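Local coordinates for protein Hia (Adhesin) (Haemophilus influenzae, PDB 3EMF) that serves as a trimeric autotransporter adhesin on the bacterial outer membrane, the fragment here being its binding domain 2 (HiaBD2), which probably attaches the bacterium to host cells, at residues 50-53 with 54-58. Residues are numbered along the deposited sequence; the frame is centred on the assembly and turned at random.
Sequences LLVE and DNTAA
From Asp54 to Thr56 the irregular chain of 50-58 makes an inverse gamma turn centred on Asn55, closed by a weak backbone bond of 2.9 Å from Thr56 N to Asp54 O. The bend turns the side chain of Thr56 back on the residues just before it, an example of how a side-chain hydroxyl can add a local bond to a turn. Thr56 OG1 donates to Glu53 O at 2.7 Å; with a C=O...donor angle of 127° and the donor tilted 32° from the carbonyl plane, the hydroxyl reaches the oxygen obliquely. The threonine is placed for this by a chi1 of -57°, which sets OG1 beside its own backbone N and opposite its carbonyl carbon. Its methyl faces Val52, whose CG1 lies 3.8 Å from Thr56 CG2 and 3.6 Å from Thr56 OG1, the two branched side chains crossing at about a right angle. Val52 is buried, packed against Leu9 as well as Thr56. Glu53 contributes mainly its backbone carbonyl, while its carboxylate leads away from 54-58. Leu50 CD1 only skirts Asp54 OD1 at 4.5 Å, and that carboxylate forms a salt bridge with Arg64 of the second subunit. The same arginine hydrogen-bonds Val52 O, and backbone hydrogen bonds from Asp54, Asn55, Thr56 and Ala58 also reach that subunit, where Thr56 packs on Val60. This is an inverse gamma turn with an additional threonine hydroxyl-to-carbonyl bond, in the loop before helix 60-63, at the subunit interface of the trimeric adhesin's binding domain.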
loop_
_atom_site.group_PDB
_atom_site.type_symbol
_atom_site.label_atom_id
_atom_site.label_comp_id
_atom_site.label_asym_id
_atom_site.label_seq_id
_atom_site.Cartn_x
_atom_site.Cartn_y
_atom_site.Cartn_z
ATOM N N LEU A 50 2.402 -11.410 20.295
ATOM C CA LEU A 50 1.324 -10.703 19.612
ATOM C C LEU A 50 -0.049 -11.012 20.220
ATOM O O LEU A 50 -0.404 -12.172 20.414
ATOM C CB LEU A 50 1.350 -11.060 18.123
ATOM C CG LEU A 50 2.580 -10.592 17.336
ATOM C CD1 LEU A 50 2.726 -11.325 15.997
ATOM C CD2 LEU A 50 2.505 -9.096 17.106
ATOM N N LEU A 51 -0.821 -9.971 20.526
ATOM C CA LEU A 51 -2.180 -10.162 21.035
ATOM C C LEU A 51 -3.019 -10.985 20.063
ATOM O O LEU A 51 -3.793 -11.855 20.468
ATOM C CB LEU A 51 -2.885 -8.816 21.267
ATOM C CG LEU A 51 -2.865 -8.151 22.649
ATOM C CD1 LEU A 51 -2.776 -9.186 23.772
ATOM C CD2 LEU A 51 -1.724 -7.173 22.734
ATOM N N VAL A 52 -2.887 -10.680 18.777
ATOM C CA VAL A 52 -3.627 -11.401 17.751
ATOM C C VAL A 52 -2.649 -12.221 16.930
ATOM O O VAL A 52 -1.790 -11.671 16.242
ATOM C CB VAL A 52 -4.441 -10.437 16.838
ATOM C CG1 VAL A 52 -5.214 -11.223 15.789
ATOM C CG2 VAL A 52 -5.405 -9.579 17.687
ATOM N N GLU A 53 -2.773 -13.542 17.031
ATOM C CA GLU A 53 -1.861 -14.466 16.391
ATOM C C GLU A 53 -1.992 -14.465 14.868
ATOM O O GLU A 53 -3.039 -14.130 14.314
ATOM C CB GLU A 53 -2.109 -15.886 16.913
ATOM C CG GLU A 53 -1.509 -16.165 18.282
ATOM C CD GLU A 53 -2.281 -15.516 19.438
ATOM O OE1 GLU A 53 -3.428 -15.050 19.221
ATOM O OE2 GLU A 53 -1.732 -15.489 20.568
ATOM N N ASP A 54 -0.919 -14.856 14.198
ATOM C CA ASP A 54 -0.931 -14.987 12.739
ATOM C C ASP A 54 -2.140 -15.759 12.191
ATOM O O ASP A 54 -2.763 -15.311 11.233
ATOM C CB ASP A 54 0.359 -15.661 12.248
ATOM C CG ASP A 54 1.561 -14.706 12.215
ATOM O OD1 ASP A 54 1.379 -13.472 12.339
ATOM O OD2 ASP A 54 2.700 -15.196 12.047
ATOM N N ASN A 55 -2.460 -16.918 12.778
ATOM C CA ASN A 55 -3.511 -17.786 12.226
ATOM C C ASN A 55 -4.911 -17.390 12.680
ATOM O O ASN A 55 -5.698 -18.228 13.115
ATOM C CB ASN A 55 -3.257 -19.261 12.557
ATOM C CG ASN A 55 -2.095 -19.848 11.760
ATOM O OD1 ASN A 55 -1.768 -19.368 10.673
ATOM N ND2 ASN A 55 -1.470 -20.888 12.301
ATOM N N THR A 56 -5.196 -16.098 12.573
ATOM C CA THR A 56 -6.481 -15.530 12.938
ATOM C C THR A 56 -7.113 -15.048 11.650
ATOM O O THR A 56 -6.412 -14.548 10.761
ATOM C CB THR A 56 -6.277 -14.335 13.886
ATOM O OG1 THR A 56 -5.540 -14.772 15.040
ATOM C CG2 THR A 56 -7.616 -13.729 14.327
ATOM N N ALA A 57 -8.425 -15.221 11.535
ATOM C CA ALA A 57 -9.176 -14.703 10.394
ATOM C C ALA A 57 -8.996 -13.195 10.283
ATOM O O ALA A 57 -9.173 -12.470 11.257
ATOM C CB ALA A 57 -10.646 -15.037 10.536
ATOM N N ALA A 58 -8.620 -12.726 9.094
ATOM C CA ALA A 58 -8.649 -11.298 8.820
ATOM C C ALA A 58 -10.077 -10.921 8.414
ATOM O O ALA A 58 -10.799 -11.728 7.830
ATOM C CB ALA A 58 -7.675 -10.933 7.726
#